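Local structure of nitrophorin Cim l NP (Cimex lectularius, 2IMQ) at residues P162-F167 with S249-I255. The protein carries nitric oxide on a heme group in bed bug saliva and releases it into the victim during feeding, widening the blood vessels. Sequence-based numbering, arbitrary orientation.
Sequences PSDFLF and SGTGKTI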
loop_
_atom_site.group_PDB
_atom_site.type_symbol
_atom_site.label_atom_id
_atom_site.label_comp_id
_atom_site.label_asym_id
_atom_site.label_seq_id
_atom_site.Cartn_x
_atom_site.Cartn_y
_atom_site.Cartn_z
ATOM N N PRO A 162 -11.076 3.552 17.675
ATOM C CA PRO A 162 -10.489 3.123 16.407
ATOM C C PRO A 162 -11.171 3.798 15.225
ATOM O O PRO A 162 -12.345 4.199 15.293
ATOM C CB PRO A 162 -10.683 1.632 16.428
ATOM C CG PRO A 162 -11.914 1.399 17.213
ATOM C CD PRO A 162 -11.851 2.468 18.298
ATOM N N SER A 163 -10.440 3.933 14.122
ATOM C CA SER A 163 -10.940 4.616 12.933
ATOM C C SER A 163 -12.080 3.826 12.283
ATOM O O SER A 163 -12.212 2.615 12.470
ATOM C CB SER A 163 -9.793 4.789 11.908
ATOM O OG SER A 163 -8.687 5.536 12.427
ATOM N N ASP A 164 -12.907 4.499 11.483
ATOM C CA ASP A 164 -14.002 3.838 10.784
ATOM C C ASP A 164 -13.512 3.018 9.573
ATOM O O ASP A 164 -13.995 1.933 9.319
ATOM C CB ASP A 164 -15.012 4.853 10.269
ATOM C CG ASP A 164 -15.733 5.534 11.385
ATOM O OD1 ASP A 164 -15.283 6.636 11.803
ATOM O OD2 ASP A 164 -16.682 4.964 11.960
ATOM N N PHE A 165 -12.595 3.585 8.803
ATOM C CA PHE A 165 -12.036 2.908 7.585
ATOM C C PHE A 165 -10.521 2.943 7.634
ATOM O O PHE A 165 -9.927 4.024 7.745
ATOM C CB PHE A 165 -12.519 3.648 6.333
ATOM C CG PHE A 165 -14.023 3.856 6.284
ATOM C CD1 PHE A 165 -14.561 5.102 6.426
ATOM C CD2 PHE A 165 -14.868 2.800 6.059
ATOM C CE1 PHE A 165 -15.960 5.266 6.352
ATOM C CE2 PHE A 165 -16.233 2.942 5.967
ATOM C CZ PHE A 165 -16.774 4.193 6.142
ATOM N N LEU A 166 -9.923 1.761 7.551
ATOM C CA LEU A 166 -8.491 1.615 7.648
ATOM C C LEU A 166 -7.941 0.832 6.503
ATOM O O LEU A 166 -8.490 -0.198 6.104
ATOM C CB LEU A 166 -8.072 0.937 8.932
ATOM C CG LEU A 166 -8.527 1.681 10.203
ATOM C CD1 LEU A 166 -9.697 1.025 10.675
ATOM C CD2 LEU A 166 -7.408 1.744 11.194
ATOM N N PHE A 167 -6.852 1.328 5.974
ATOM C CA PHE A 167 -6.102 0.667 4.876
ATOM C C PHE A 167 -4.630 0.618 5.223
ATOM O O PHE A 167 -4.087 1.573 5.752
ATOM C CB PHE A 167 -6.328 1.461 3.579
ATOM C CG PHE A 167 -7.798 1.556 3.225
ATOM C CD1 PHE A 167 -8.573 2.628 3.651
ATOM C CD2 PHE A 167 -8.423 0.537 2.525
ATOM C CE1 PHE A 167 -9.937 2.653 3.360
ATOM C CE2 PHE A 167 -9.784 0.563 2.248
ATOM C CZ PHE A 167 -10.531 1.638 2.686
ATOM N N SER A 249 -12.294 -2.166 9.380
ATOM C CA SER A 249 -13.070 -1.118 10.061
ATOM C C SER A 249 -13.009 -1.350 11.537
ATOM O O SER A 249 -13.131 -2.459 11.981
ATOM C CB SER A 249 -14.531 -1.150 9.657
ATOM O OG SER A 249 -15.326 -0.170 10.377
ATOM N N GLY A 250 -12.838 -0.263 12.270
ATOM C CA GLY A 250 -12.911 -0.299 13.708
ATOM C C GLY A 250 -14.325 -0.223 14.257
ATOM O O GLY A 250 -14.518 -0.380 15.463
ATOM N N THR A 251 -15.309 0.008 13.405
ATOM C CA THR A 251 -16.643 0.423 13.869
ATOM C C THR A 251 -17.771 -0.271 13.134
ATOM O O THR A 251 -18.914 0.237 13.091
ATOM C CB THR A 251 -16.828 1.938 13.740
ATOM O OG1 THR A 251 -16.628 2.307 12.368
ATOM C CG2 THR A 251 -15.861 2.734 14.550
ATOM N N GLY A 252 -17.486 -1.404 12.529
ATOM C CA GLY A 252 -18.502 -2.231 11.947
ATOM C C GLY A 252 -18.982 -1.722 10.589
ATOM O O GLY A 252 -20.023 -2.169 10.118
ATOM N N LYS A 253 -18.225 -0.824 9.955
ATOM C CA LYS A 253 -18.565 -0.299 8.627
ATOM C C LYS A 253 -18.178 -1.293 7.545
ATOM O O LYS A 253 -17.211 -2.064 7.679
ATOM C CB LYS A 253 -17.863 0.994 8.364
ATOM C CG LYS A 253 -18.057 2.111 9.339
ATOM C CD LYS A 253 -19.504 2.490 9.458
ATOM C CE LYS A 253 -19.662 3.760 10.203
ATOM N NZ LYS A 253 -21.117 3.969 10.515
ATOM N N THR A 254 -18.986 -1.335 6.498
ATOM C CA THR A 254 -18.720 -2.192 5.378
ATOM C C THR A 254 -17.652 -1.589 4.465
ATOM O O THR A 254 -17.777 -0.436 4.070
ATOM C CB THR A 254 -20.011 -2.432 4.584
ATOM O OG1 THR A 254 -20.969 -3.034 5.444
ATOM C CG2 THR A 254 -19.794 -3.433 3.423
ATOM N N ILE A 255 -16.625 -2.390 4.141
ATOM C CA ILE A 255 -15.600 -2.038 3.148
ATOM C C ILE A 255 -15.628 -3.174 2.152
ATOM O O ILE A 255 -15.379 -4.313 2.506
ATOM C CB ILE A 255 -14.191 -1.889 3.785
ATOM C CG1 ILE A 255 -14.171 -0.785 4.828
ATOM C CG2 ILE A 255 -13.135 -1.666 2.710
ATOM C CD1 ILE A 255 -12.928 -0.733 5.729
#
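G250 N donates to S163 O at 3.0 Å, a bond bent to 135° at the hydrogen, and this tie holds the loop 249-255 against the lead-in to strand 165-169, with the CA atoms of F165 and S249 4.8 Å apart. One step along, from S163 to D164 and back from G250 to S249, S249 OG donates to D164 O at 2.7 Å, arriving in the carbonyl plane on a lone pair. A chi1 of 177° swings the S249 hydroxyl away from its backbone N, to where it can both donate across the contact and accept from T251 N and K253 N, so three hydrogen bonds grip this oxygen. Both oxygens of the D164 carboxylate are bonded: OD1 accepts from R128 N, while T251 OG1 donates to OD2 at 2.7 Å from above the carboxylate plane, 36° out of it. K253 NZ, 4.8 Å from D164 OD2, could add some electrostatic attraction, and is hydrogen-bonded to L282 O. K253 packs through the base of its chain, CB lying 3.5 Å from F165 CE2, oblique to the ring. I255 CG1 comes to the edge of the F165 ring, near its plane, 3.9 Å from F165 CD2; its other branch, CG2, meets F167 CE2. V280 of strand 274-281 touches both phenylalanines and I255. The serine hydroxyl bonded to the backbone N two residues on makes an ST turn, here in the loop joining the edge strand 243-248 of one sheet to the edge strand 255-262 of the other, a crossing between the two sheets of the DNase I-like beta-sandwich, away from the heme.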